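Local coordinates for AGR_C_1268p (Agrobacterium tumefaciens str. C58, PDB 2GHS), which probably acts as a metal-dependent gluconolactonase of the SMP-30 (regucalcin) beta-propeller family and is linked to calcium binding, at residues T34-A39 against H262-E267; G234-A239 against P276-P281; L286-A291 against F310-E315. All blocks are in the same frame, centred on the assembly; numbering follows the deposited sequence.

All three contacts lie in neighbouring blades of one beta-propeller. Contact 1 adds strand 34-36 to the sheet whose far strand is 231-237; contact 2 packs that strand against strand 273-279 of the next sheet; contact 3 pairs strands 285-290 and 309-311 within it. Contact 3 is centred 10 Å from contact 2 and 12 Å from contact 1. Ala277 N probably hydrogen-bonds Leu287 O (2.8 Å); Tyr266 CE2 meets Ile314 CD1 (3.5 Å), and Phe38 packs on segment 310-315. Contact 2 is nearest the predicted metal site: Gly234 follows Asp233 and lies about 4 Å (nearest atoms) from the Asn182 side chain, while Ser290 and Arg265 stay about 9 and 11 Å from that of Asp233.

Contact 1: T34-A39 against H262-E267; sequences TVFPFA and HIARYE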
ATOM      1  N   THR A  34       2.199  16.472 -16.567  1.00  6.03           N
ATOM      2  CA  THR A  34       1.852  15.893 -17.883  1.00  5.53           C
ATOM      3  C   THR A  34       0.878  14.751 -17.669  1.00  8.82           C
ATOM      4  O   THR A  34       1.111  13.925 -16.803  1.00  7.59           O
ATOM      5  CB  THR A  34       3.124  15.389 -18.562  1.00  5.83           C
ATOM      6  OG1 THR A  34       4.029  16.487 -18.705  1.00  7.16           O
ATOM      7  CG2 THR A  34       2.872  14.770 -19.910  1.00  7.59           C
ATOM      8  N   VAL A  35      -0.185  14.717 -18.452  1.00  7.64           N
ATOM      9  CA  VAL A  35      -1.224  13.678 -18.313  1.00  6.86           C
ATOM     10  C   VAL A  35      -0.984  12.547 -19.308  1.00  9.80           C
ATOM     11  O   VAL A  35      -0.762  12.779 -20.507  1.00  7.50           O
ATOM     12  CB  VAL A  35      -2.592  14.288 -18.515  1.00  6.66           C
ATOM     13  CG1 VAL A  35      -3.677  13.237 -18.479  1.00  9.08           C
ATOM     14  CG2 VAL A  35      -2.841  15.375 -17.454  1.00 10.12           C
ATOM     15  N   PHE A  36      -0.993  11.330 -18.777  1.00  8.06           N
ATOM     16  CA  PHE A  36      -0.846  10.100 -19.545  1.00  7.96           C
ATOM     17  C   PHE A  36      -2.179   9.328 -19.478  1.00  9.38           C
ATOM     18  O   PHE A  36      -2.517   8.690 -18.442  1.00  9.29           O
ATOM     19  CB  PHE A  36       0.271   9.244 -18.966  1.00  9.00           C
ATOM     20  CG  PHE A  36       1.652   9.847 -19.089  1.00  7.88           C
ATOM     21  CD1 PHE A  36       2.079  10.864 -18.261  1.00  7.09           C
ATOM     22  CD2 PHE A  36       2.512   9.369 -20.051  1.00 10.65           C
ATOM     23  CE1 PHE A  36       3.351  11.411 -18.386  1.00  7.63           C
ATOM     24  CE2 PHE A  36       3.804   9.919 -20.184  1.00  9.85           C
ATOM     25  CZ  PHE A  36       4.215  10.923 -19.319  1.00 10.22           C
ATOM     26  N   PRO A  37      -2.971   9.379 -20.546  1.00  8.81           N
ATOM     27  CA  PRO A  37      -4.207   8.578 -20.574  1.00  7.91           C
ATOM     28  C   PRO A  37      -3.881   7.079 -20.444  1.00  9.29           C
ATOM     29  O   PRO A  37      -2.768   6.634 -20.777  1.00 11.27           O
ATOM     30  CB  PRO A  37      -4.814   8.916 -21.946  1.00  8.86           C
ATOM     31  CG  PRO A  37      -4.293  10.295 -22.248  1.00 11.65           C
ATOM     32  CD  PRO A  37      -2.843  10.196 -21.777  1.00  9.54           C
ATOM     33  N   PHE A  38      -4.841   6.295 -19.992  1.00  7.91           N
ATOM     34  CA  PHE A  38      -4.575   4.903 -19.731  1.00  8.33           C
ATOM     35  C   PHE A  38      -4.380   4.129 -21.017  1.00 12.98           C
ATOM     36  O   PHE A  38      -5.222   4.180 -21.900  1.00 11.68           O
ATOM     37  CB  PHE A  38      -5.729   4.293 -18.961  1.00 11.20           C
ATOM     38  CG  PHE A  38      -5.491   2.886 -18.520  1.00  8.44           C
ATOM     39  CD1 PHE A  38      -4.504   2.582 -17.590  1.00  9.30           C
ATOM     40  CD2 PHE A  38      -6.295   1.858 -18.991  1.00 12.26           C
ATOM     41  CE1 PHE A  38      -4.326   1.264 -17.150  1.00  9.75           C
ATOM     42  CE2 PHE A  38      -6.094   0.540 -18.584  1.00 10.78           C
ATOM     43  CZ  PHE A  38      -5.126   0.241 -17.647  1.00 10.46           C
ATOM     44  N   ALA A  39      -3.288   3.383 -21.085  1.00 12.00           N
ATOM     45  CA  ALA A  39      -2.995   2.539 -22.230  1.00 12.26           C
ATOM     46  C   ALA A  39      -2.474   1.199 -21.719  1.00 16.60           C
ATOM     47  O   ALA A  39      -1.721   0.490 -22.386  1.00 17.85           O
ATOM     48  CB  ALA A  39      -1.974   3.204 -23.124  1.00 15.99           C
ATOM     49  N   HIS A 262       5.054  17.928  -8.873  1.00 10.11           N
ATOM     50  CA  HIS A 262       4.124  17.029  -9.531  1.00  9.99           C
ATOM     51  C   HIS A 262       4.366  17.041 -11.022  1.00  9.96           C
ATOM     52  O   HIS A 262       3.957  17.973 -11.727  1.00 10.94           O
ATOM     53  CB  HIS A 262       2.694  17.468  -9.232  1.00  9.07           C
ATOM     54  CG  HIS A 262       1.657  16.498  -9.691  1.00 10.00           C
ATOM     55  ND1 HIS A 262       0.331  16.845  -9.822  1.00 15.07           N
ATOM     56  CD2 HIS A 262       1.747  15.202 -10.072  1.00 11.93           C
ATOM     57  CE1 HIS A 262      -0.345  15.812 -10.293  1.00 13.57           C
ATOM     58  NE2 HIS A 262       0.487  14.793 -10.433  1.00 10.35           N
ATOM     59  N   ILE A 263       5.070  16.019 -11.506  1.00  9.74           N
ATOM     60  CA  ILE A 263       5.502  16.030 -12.901  1.00  7.92           C
ATOM     61  C   ILE A 263       4.617  15.239 -13.863  1.00  6.39           C
ATOM     62  O   ILE A 263       4.656  15.488 -15.079  1.00  7.67           O
ATOM     63  CB  ILE A 263       6.967  15.602 -13.087  1.00 10.31           C
ATOM     64  CG1 ILE A 263       7.135  14.118 -12.745  1.00  9.58           C
ATOM     65  CG2 ILE A 263       7.949  16.503 -12.316  1.00 13.81           C
ATOM     66  CD1 ILE A 263       8.448  13.581 -13.221  1.00 15.60           C
ATOM     67  N   ALA A 264       3.809  14.309 -13.358  1.00  7.30           N
ATOM     68  CA  ALA A 264       2.941  13.524 -14.208  1.00  6.50           C
ATOM     69  C   ALA A 264       1.741  12.980 -13.449  1.00  6.62           C
ATOM     70  O   ALA A 264       1.809  12.743 -12.214  1.00  8.59           O
ATOM     71  CB  ALA A 264       3.682  12.371 -14.833  1.00  7.72           C
ATOM     72  N   ARG A 265       0.699  12.713 -14.214  1.00  6.03           N
ATOM     73  CA  ARG A 265      -0.487  12.006 -13.767  1.00  7.00           C
ATOM     74  C   ARG A 265      -0.841  10.914 -14.760  1.00  7.71           C
ATOM     75  O   ARG A 265      -1.029  11.188 -15.972  1.00  8.24           O
ATOM     76  CB  ARG A 265      -1.687  12.956 -13.650  1.00  7.84           C
ATOM     77  CG  ARG A 265      -3.008  12.225 -13.398  1.00  9.18           C
ATOM     78  CD  ARG A 265      -4.075  13.128 -12.808  1.00 12.39           C
ATOM     79  NE  ARG A 265      -3.847  13.389 -11.386  1.00  9.77           N
ATOM     80  CZ  ARG A 265      -4.728  14.007 -10.592  1.00 18.78           C
ATOM     81  NH1 ARG A 265      -5.892  14.417 -11.076  1.00 16.47           N
ATOM     82  NH2 ARG A 265      -4.452  14.204  -9.296  1.00 12.42           N
ATOM     83  N   TYR A 266      -0.916   9.678 -14.261  1.00  7.85           N
ATOM     84  CA  TYR A 266      -1.151   8.505 -15.096  1.00  6.84           C
ATOM     85  C   TYR A 266      -2.547   8.045 -14.767  1.00  8.11           C
ATOM     86  O   TYR A 266      -2.841   7.629 -13.616  1.00 10.12           O
ATOM     87  CB  TYR A 266      -0.132   7.395 -14.778  1.00  5.73           C
ATOM     88  CG  TYR A 266       1.298   7.796 -15.056  1.00  3.30           C
ATOM     89  CD1 TYR A 266       2.044   8.470 -14.099  1.00  7.96           C
ATOM     90  CD2 TYR A 266       1.865   7.599 -16.311  1.00  7.09           C
ATOM     91  CE1 TYR A 266       3.320   8.888 -14.354  1.00  9.82           C
ATOM     92  CE2 TYR A 266       3.188   8.012 -16.557  1.00  8.44           C
ATOM     93  CZ  TYR A 266       3.892   8.669 -15.572  1.00  7.91           C
ATOM     94  OH  TYR A 266       5.204   9.094 -15.831  1.00  9.53           O
ATOM     95  N   GLU A 267      -3.439   8.182 -15.743  1.00  5.94           N
ATOM     96  CA  GLU A 267      -4.844   7.857 -15.581  1.00  7.48           C
ATOM     97  C   GLU A 267      -5.050   6.327 -15.520  1.00  8.25           C
ATOM     98  O   GLU A 267      -4.345   5.558 -16.184  1.00  8.68           O
ATOM     99  CB  GLU A 267      -5.699   8.509 -16.672  1.00  7.58           C
ATOM    100  CG  GLU A 267      -5.648  10.047 -16.661  1.00 10.92           C
ATOM    101  CD  GLU A 267      -6.520  10.701 -17.718  1.00 11.90           C
ATOM    102  OE1 GLU A 267      -6.940  10.027 -18.690  1.00 16.49           O
ATOM    103  OE2 GLU A 267      -6.805  11.929 -17.582  1.00 17.13           O
TER
HETATM  104  O   HOH W   1       6.120  16.814 -16.852  1.00 16.07           O
HETATM  105  O   HOH W   2      -1.921   5.799 -17.553  1.00 12.26           O
HETATM  106  O   HOH W   3      -7.411   7.507 -19.439  1.00 14.69           O
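Strand 34-36 runs parallel to strand 262-267, their axes 4.7 Å apart and inclined by 19°, with Thr34, Val35 and Phe36 paired to Ala264, Arg265 and Tyr266. Four backbone hydrogen bonds fix this register: Thr34 N to Ile263 O, Arg265 N to Thr34 O, Phe36 N to Arg265 O and Glu267 N to Phe36 O. The Phe36 to Arg265 bond is the shortest, 2.8 Å from N to O. Phe36 and Tyr266 share one face of the sheet and form an offset stack, ring centroids 4.5 Å apart and planes at 22°. Tyr266 CE2 sits over one face of the Phe36 ring, displaced toward its rim. Both rings swing to the backbone N side of their own residues, opposite the carbonyl carbon, and this common first torsion lets them lie alongside each other. Phe36 CE1 also reaches Ala264 CB at 3.7 Å. The phenol oxygen of Tyr266 is hydrogen-bonded to Arg255. On the other face Glu267 crosses Val35, its OE2 3.5 Å from Val35 CG1, while Arg265 turns its guanidinium to Asp254 and Glu250 in salt bridges. Beyond the strand, Phe38 presents a ring edge to Glu267 O, 3.3 Å from CD1. Waters complete the polar rim: one accepts from Phe38 N and donates to Glu267 OE1, and another joins Thr34 OG1 to Ile263 O. Strand 34-36 is the outermost strand of a five-stranded mixed sheet and the source of its parallel pairing, since the other neighbours run antiparallel. Backbone bonding sets the register, the aromatic stack packs on the face that carries Phe36 and Tyr266, and the water bridges imply a hydrated margin at the surface of the propeller.

Contact 2: G234-A239 against P276-P281; sequences GSVCDA and PAFIGP
Val236 and Phe278 form the tight centre of this contact, where Val236 CG2 comes within 3.5 Å of Phe278 CZ and the two side chains pass in opposite senses. Strands 234-237 and 276-279 belong to different sheets: their axes stay 6.3 Å apart at the closest, their directions differ by 38°, and no hydrogen bond links the two segments, although Gly234 bonds the backbone of Thr274, just before 276-281. The valine reaches both partners by its branching. CG2 lies between the backbone N and the carbonyl carbon, directed at the phenylalanine and at Pro276 CG, whereas CG1, on the backbone N side (chi1 -66°), rests 3.5 Å from Pro276 O. The far end of the Phe278 ring enters the angle between Val236 and Asp238. Its edge meets Cys237 O, 3.5 Å from CE2, and its CZ lies 3.7 Å from Asp238 CA. At the other end, Pro276 CD abuts Gly234 O at 3.3 Å.

The packing loosens beyond Asp238 on one side and beyond Phe278 on the other. Ala239 and Pro281 are exposed to solvent and do not meet across the segments; Ile279, although buried, turns instead to Phe56 and Leu287. Ser235 faces away from the packed centre, and its OG bonds Ser183 and Asn245. The carboxylate of Asp238 is held by His242 N and Trp244 NE1, while its CA and CB pack on the ring. Packing of sheet against sheet, carried mainly by side chains, is the usual way in which adjacent blades of a beta-propeller join. Here it lies beside the predicted metal site, since Gly234 directly follows Asp233, the predicted proton donor/acceptor and metal ligand.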
ATOM      1  N   GLY A 234      -2.084   5.060  -1.278  1.00  9.30           N
ATOM      2  CA  GLY A 234      -0.818   4.339  -1.223  1.00  9.73           C
ATOM      3  C   GLY A 234       0.197   4.882  -2.194  1.00  8.36           C
ATOM      4  O   GLY A 234      -0.161   5.505  -3.214  1.00  8.51           O
ATOM      5  N   SER A 235       1.466   4.702  -1.826  1.00  8.71           N
ATOM      6  CA  SER A 235       2.595   5.118  -2.651  1.00  8.52           C
ATOM      7  C   SER A 235       3.746   4.146  -2.690  1.00 10.90           C
ATOM      8  O   SER A 235       3.995   3.423  -1.720  1.00 10.01           O
ATOM      9  CB  SER A 235       3.185   6.424  -2.144  1.00  9.23           C
ATOM     10  OG  SER A 235       2.253   7.495  -2.217  1.00  9.57           O
ATOM     11  N   VAL A 236       4.450   4.188  -3.815  1.00  9.03           N
ATOM     12  CA  VAL A 236       5.775   3.547  -3.960  1.00  8.45           C
ATOM     13  C   VAL A 236       6.787   4.619  -4.334  1.00  8.70           C
ATOM     14  O   VAL A 236       6.448   5.705  -4.744  1.00  9.14           O
ATOM     15  CB  VAL A 236       5.797   2.375  -4.938  1.00  9.53           C
ATOM     16  CG1 VAL A 236       4.947   1.216  -4.421  1.00 12.85           C
ATOM     17  CG2 VAL A 236       5.378   2.818  -6.340  1.00 13.00           C
ATOM     18  N   CYS A 237       8.048   4.296  -4.130  1.00  8.36           N
ATOM     19  CA  CYS A 237       9.153   5.180  -4.404  1.00  9.48           C
ATOM     20  C   CYS A 237      10.124   4.413  -5.326  1.00  9.39           C
ATOM     21  O   CYS A 237      10.560   3.287  -5.008  1.00  8.97           O
ATOM     22  CB  CYS A 237       9.782   5.625  -3.093  1.00  9.28           C
ATOM     23  SG  CYS A 237      11.093   6.829  -3.258  1.00 12.43           S
ATOM     24  N   ASP A 238      10.388   4.971  -6.518  1.00  9.80           N
ATOM     25  CA  ASP A 238      11.186   4.254  -7.499  1.00  8.55           C
ATOM     26  C   ASP A 238      12.717   4.372  -7.250  1.00  9.19           C
ATOM     27  O   ASP A 238      13.164   4.933  -6.259  1.00  9.69           O
ATOM     28  CB  ASP A 238      10.775   4.620  -8.939  1.00  8.56           C
ATOM     29  CG  ASP A 238      11.171   6.016  -9.354  1.00  8.19           C
ATOM     30  OD1 ASP A 238      12.061   6.625  -8.718  1.00  9.93           O
ATOM     31  OD2 ASP A 238      10.592   6.538 -10.373  1.00  9.97           O
ATOM     32  N   ALA A 239      13.505   3.797  -8.156  1.00  9.86           N
ATOM     33  CA  ALA A 239      14.934   3.662  -7.930  1.00 12.50           C
ATOM     34  C   ALA A 239      15.617   5.018  -7.984  1.00 13.55           C
ATOM     35  O   ALA A 239      16.733   5.153  -7.478  1.00 12.60           O
ATOM     36  CB  ALA A 239      15.552   2.745  -8.963  1.00 15.96           C
ATOM     37  N   PRO A 276      -0.282   1.662  -5.712  1.00  7.52           N
ATOM     38  CA  PRO A 276       0.571   1.019  -6.723  1.00  9.20           C
ATOM     39  C   PRO A 276       1.504  -0.074  -6.178  1.00  8.79           C
ATOM     40  O   PRO A 276       1.794  -0.141  -4.977  1.00  7.75           O
ATOM     41  CB  PRO A 276       1.368   2.194  -7.261  1.00  9.08           C
ATOM     42  CG  PRO A 276       1.423   3.167  -6.154  1.00 11.81           C
ATOM     43  CD  PRO A 276       0.394   2.828  -5.130  1.00  7.49           C
ATOM     44  N   ALA A 277       2.049  -0.880  -7.071  1.00  7.24           N
ATOM     45  CA  ALA A 277       3.081  -1.866  -6.711  1.00  6.90           C
ATOM     46  C   ALA A 277       3.973  -2.132  -7.928  1.00  7.10           C
ATOM     47  O   ALA A 277       3.470  -2.204  -9.027  1.00  8.38           O
ATOM     48  CB  ALA A 277       2.453  -3.156  -6.220  1.00  7.08           C
ATOM     49  N   PHE A 278       5.289  -2.268  -7.723  1.00  6.31           N
ATOM     50  CA  PHE A 278       6.184  -2.724  -8.764  1.00  7.53           C
ATOM     51  C   PHE A 278       6.030  -4.213  -8.978  1.00  7.28           C
ATOM     52  O   PHE A 278       6.040  -4.988  -8.021  1.00  7.00           O
ATOM     53  CB  PHE A 278       7.642  -2.421  -8.420  1.00  7.24           C
ATOM     54  CG  PHE A 278       7.912  -0.960  -8.178  1.00  6.37           C
ATOM     55  CD1 PHE A 278       7.661  -0.029  -9.202  1.00  8.89           C
ATOM     56  CD2 PHE A 278       8.418  -0.512  -6.962  1.00  5.43           C
ATOM     57  CE1 PHE A 278       7.894   1.335  -9.012  1.00  9.10           C
ATOM     58  CE2 PHE A 278       8.672   0.857  -6.769  1.00  4.88           C
ATOM     59  CZ  PHE A 278       8.395   1.772  -7.786  1.00  6.56           C
ATOM     60  N   ILE A 279       5.922  -4.610 -10.246  1.00  5.98           N
ATOM     61  CA  ILE A 279       5.717  -6.001 -10.609  1.00  5.87           C
ATOM     62  C   ILE A 279       6.568  -6.345 -11.821  1.00  7.82           C
ATOM     63  O   ILE A 279       7.125  -5.470 -12.500  1.00  7.49           O
ATOM     64  CB  ILE A 279       4.209  -6.350 -10.912  1.00  7.91           C
ATOM     65  CG1 ILE A 279       3.710  -5.593 -12.140  1.00  7.44           C
ATOM     66  CG2 ILE A 279       3.369  -6.077  -9.729  1.00 10.05           C
ATOM     67  CD1 ILE A 279       2.402  -6.101 -12.679  1.00 10.83           C
ATOM     68  N   GLY A 280       6.609  -7.632 -12.136  1.00  5.91           N
ATOM     69  CA  GLY A 280       7.384  -8.136 -13.235  1.00  6.83           C
ATOM     70  C   GLY A 280       8.836  -8.437 -12.892  1.00  6.77           C
ATOM     71  O   GLY A 280       9.341  -8.019 -11.841  1.00  7.75           O
ATOM     72  N   PRO A 281       9.511  -9.163 -13.776  1.00  8.03           N
ATOM     73  CA  PRO A 281      10.829  -9.686 -13.464  1.00 11.13           C
ATOM     74  C   PRO A 281      11.891  -8.651 -13.245  1.00 12.99           C
ATOM     75  O   PRO A 281      12.914  -8.970 -12.614  1.00 14.12           O
ATOM     76  CB  PRO A 281      11.167 -10.582 -14.670  1.00 13.72           C
ATOM     77  CG  PRO A 281      10.198 -10.250 -15.702  1.00  8.85           C
ATOM     78  CD  PRO A 281       8.998  -9.674 -15.056  1.00  8.34           C
TER

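Contact 3: L286-A291 against F310-E315; sequences LLVTSA and FELGIE
An antiparallel pairing inside one propeller blade joins strand 285-290 to strand 309-311, with Leu287 opposite Glu311 as a non-hydrogen-bonded pair and Val288 opposite Phe310 as a hydrogen-bonded one. Val288 and Phe310 bond reciprocally: Phe310 N gives a nearly straight bond to Val288 O (177° at the hydrogen), and Val288 N a more bent one to Phe310 O (152°). A third bond, 2.9 Å from Leu312 N to Leu286 O, extends the pairing. Between these bonds two CA-H...O contacts fill the non-hydrogen-bonded site, Glu311 CA to Leu286 O and Leu287 CA to Phe310 O, both at 3.2 Å. A water accepts from Leu286 N and donates to Leu312 O and Ile314 O, tying the strand to the chain that follows Glu311.

The side chains add a small apolar patch. Leu286 and Leu312 run alongside each other in one direction and touch at Leu286 CD2 and Leu312 CD1, 3.8 Å apart; Val288 CG2 approaches Leu312 CG at 4.2 Å. With a chi1 of -50°, Phe310 carries its ring along strand 285-290, bringing CD2 to 3.7 Å from Val288 O and CE2 to 3.8 Å from Ser290 OG. That hydroxyl is hydrogen-bonded to Leu308 O. On the face shared with Leu287, the extended Glu311 side chain leads its carboxylate away to a salt bridge with Arg41, in the next strand of the sheet.

Reciprocal backbone bonds thus secure the register, the leucines and valine meet through carbon, and the polar ends of Ser290 and Glu311 are satisfied by Leu308 O, just ahead in the chain, and by Arg41 of the adjoining strand. The chemistry implies a firmly aligned, largely buried strand pair in which water bridges Leu286 N to the carbonyls of Leu312 and Ile314, past the last direct bond.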
ATOM      1  N   LEU A 286       3.949  -1.336 -13.400  1.00  5.92           N
ATOM      2  CA  LEU A 286       3.242  -0.794 -12.259  1.00  8.19           C
ATOM      3  C   LEU A 286       1.815  -1.317 -12.207  1.00  8.40           C
ATOM      4  O   LEU A 286       1.024  -1.055 -13.108  1.00  9.35           O
ATOM      5  CB  LEU A 286       3.282   0.736 -12.257  1.00  9.03           C
ATOM      6  CG  LEU A 286       3.033   1.355 -10.884  1.00 10.45           C
ATOM      7  CD1 LEU A 286       4.233   1.178  -9.937  1.00 12.29           C
ATOM      8  CD2 LEU A 286       2.628   2.811 -10.990  1.00 11.16           C
ATOM      9  N   LEU A 287       1.543  -2.097 -11.172  1.00  8.59           N
ATOM     10  CA  LEU A 287       0.173  -2.549 -10.822  1.00  8.35           C
ATOM     11  C   LEU A 287      -0.532  -1.484  -9.989  1.00  7.42           C
ATOM     12  O   LEU A 287       0.137  -0.824  -9.181  1.00  7.81           O
ATOM     13  CB  LEU A 287       0.283  -3.891 -10.056  1.00  8.38           C
ATOM     14  CG  LEU A 287      -0.983  -4.554  -9.491  1.00 10.86           C
ATOM     15  CD1 LEU A 287      -0.717  -6.028  -9.318  1.00 12.48           C
ATOM     16  CD2 LEU A 287      -1.388  -3.957  -8.157  1.00 13.45           C
ATOM     17  N   VAL A 288      -1.856  -1.324 -10.153  1.00  8.62           N
ATOM     18  CA  VAL A 288      -2.641  -0.309  -9.436  1.00  7.25           C
ATOM     19  C   VAL A 288      -3.961  -0.940  -9.027  1.00  7.31           C
ATOM     20  O   VAL A 288      -4.679  -1.457  -9.882  1.00  8.23           O
ATOM     21  CB  VAL A 288      -2.932   0.914 -10.339  1.00 10.35           C
ATOM     22  CG1 VAL A 288      -3.642   1.951  -9.567  1.00 11.62           C
ATOM     23  CG2 VAL A 288      -1.629   1.452 -10.958  1.00 10.27           C
ATOM     24  N   THR A 289      -4.232  -0.982  -7.722  1.00  7.14           N
ATOM     25  CA  THR A 289      -5.504  -1.406  -7.174  1.00  6.25           C
ATOM     26  C   THR A 289      -6.483  -0.251  -7.093  1.00  6.50           C
ATOM     27  O   THR A 289      -6.119   0.942  -7.067  1.00  6.60           O
ATOM     28  CB  THR A 289      -5.360  -2.033  -5.774  1.00  7.60           C
ATOM     29  OG1 THR A 289      -4.566  -1.195  -4.933  1.00  7.91           O
ATOM     30  CG2 THR A 289      -4.657  -3.376  -5.878  1.00  9.31           C
ATOM     31  N   SER A 290      -7.742  -0.635  -6.987  1.00  4.20           N
ATOM     32  CA  SER A 290      -8.824   0.331  -6.830  1.00  4.32           C
ATOM     33  C   SER A 290      -9.979  -0.245  -5.981  1.00  5.96           C
ATOM     34  O   SER A 290      -9.932  -1.381  -5.512  1.00  8.81           O
ATOM     35  CB  SER A 290      -9.344   0.826  -8.189  1.00  5.99           C
ATOM     36  OG  SER A 290     -10.027  -0.191  -8.906  1.00  7.31           O
ATOM     37  N   ALA A 291     -10.970   0.588  -5.738  1.00  6.75           N
ATOM     38  CA  ALA A 291     -12.060   0.244  -4.809  1.00  6.15           C
ATOM     39  C   ALA A 291     -13.436   0.596  -5.372  1.00  7.22           C
ATOM     40  O   ALA A 291     -13.585   1.515  -6.182  1.00  7.71           O
ATOM     41  CB  ALA A 291     -11.866   0.984  -3.451  1.00  6.48           C
ATOM     42  N   PHE A 310      -5.275  -3.028 -12.216  1.00  7.67           N
ATOM     43  CA  PHE A 310      -4.712  -2.652 -13.510  1.00  6.80           C
ATOM     44  C   PHE A 310      -3.189  -2.726 -13.556  1.00  6.98           C
ATOM     45  O   PHE A 310      -2.540  -2.792 -12.543  1.00  8.00           O
ATOM     46  CB  PHE A 310      -5.102  -1.213 -13.843  1.00  7.33           C
ATOM     47  CG  PHE A 310      -6.562  -0.931 -13.696  1.00  6.01           C
ATOM     48  CD1 PHE A 310      -7.472  -1.254 -14.712  1.00  6.90           C
ATOM     49  CD2 PHE A 310      -7.068  -0.334 -12.524  1.00 10.46           C
ATOM     50  CE1 PHE A 310      -8.861  -1.038 -14.528  1.00  6.80           C
ATOM     51  CE2 PHE A 310      -8.447  -0.094 -12.369  1.00  7.44           C
ATOM     52  CZ  PHE A 310      -9.335  -0.470 -13.340  1.00  9.13           C
ATOM     53  N   GLU A 311      -2.645  -2.707 -14.751  1.00  7.68           N
ATOM     54  CA  GLU A 311      -1.221  -2.427 -14.987  1.00  6.73           C
ATOM     55  C   GLU A 311      -1.122  -1.242 -15.929  1.00  8.89           C
ATOM     56  O   GLU A 311      -1.784  -1.205 -16.974  1.00  6.99           O
ATOM     57  CB  GLU A 311      -0.568  -3.652 -15.619  1.00 10.09           C
ATOM     58  CG  GLU A 311       0.911  -3.602 -15.819  1.00 13.77           C
ATOM     59  CD  GLU A 311       1.359  -4.812 -16.614  1.00 20.41           C
ATOM     60  OE1 GLU A 311       1.504  -5.893 -16.048  1.00 26.47           O
ATOM     61  OE2 GLU A 311       1.526  -4.715 -17.846  1.00 38.74           O
ATOM     62  N   LEU A 312      -0.249  -0.287 -15.633  1.00  8.79           N
ATOM     63  CA  LEU A 312      -0.081   0.860 -16.531  1.00  7.29           C
ATOM     64  C   LEU A 312       0.642   0.441 -17.824  1.00  6.69           C
ATOM     65  O   LEU A 312       1.332  -0.600 -17.836  1.00  7.23           O
ATOM     66  CB  LEU A 312       0.740   1.948 -15.835  1.00  8.42           C
ATOM     67  CG  LEU A 312       0.155   2.638 -14.600  1.00  9.17           C
ATOM     68  CD1 LEU A 312       1.008   3.844 -14.215  1.00 12.53           C
ATOM     69  CD2 LEU A 312      -1.256   3.086 -14.873  1.00 12.03           C
ATOM     70  N   GLY A 313       0.524   1.245 -18.880  1.00  7.37           N
ATOM     71  CA  GLY A 313       1.199   0.956 -20.130  1.00  7.83           C
ATOM     72  C   GLY A 313       2.656   1.366 -20.178  1.00  8.45           C
ATOM     73  O   GLY A 313       3.377   1.024 -21.109  1.00  8.06           O
ATOM     74  N   ILE A 314       3.089   2.107 -19.163  1.00  9.24           N
ATOM     75  CA  ILE A 314       4.438   2.710 -19.151  1.00  9.79           C
ATOM     76  C   ILE A 314       5.416   1.922 -18.312  1.00 11.72           C
ATOM     77  O   ILE A 314       5.078   1.176 -17.393  1.00 13.92           O
ATOM     78  CB  ILE A 314       4.409   4.185 -18.660  1.00 14.77           C
ATOM     79  CG1 ILE A 314       3.839   4.257 -17.233  1.00 21.35           C
ATOM     80  CG2 ILE A 314       3.622   5.069 -19.637  1.00 14.69           C
ATOM     81  CD1 ILE A 314       4.739   4.869 -16.293  1.00 25.32           C
ATOM     82  N   GLU A 315       6.688   2.104 -18.622  1.00  9.41           N
ATOM     83  CA  GLU A 315       7.727   1.498 -17.850  1.00 10.30           C
ATOM     84  C   GLU A 315       8.013   2.299 -16.588  1.00 10.36           C
ATOM     85  O   GLU A 315       7.958   3.539 -16.601  1.00 11.53           O
ATOM     86  CB  GLU A 315       9.013   1.406 -18.655  1.00 10.70           C
ATOM     87  CG  GLU A 315      10.016   0.446 -18.004  1.00 10.42           C
ATOM     88  CD  GLU A 315      11.461   0.899 -18.035  1.00 18.47           C
ATOM     89  OE1 GLU A 315      11.752   2.136 -18.053  1.00 25.27           O
ATOM     90  OE2 GLU A 315      12.317  -0.022 -18.101  1.00 17.63           O
TER
HETATM   91  O   HOH W   4       3.516  -0.629 -16.150  1.00 13.21           O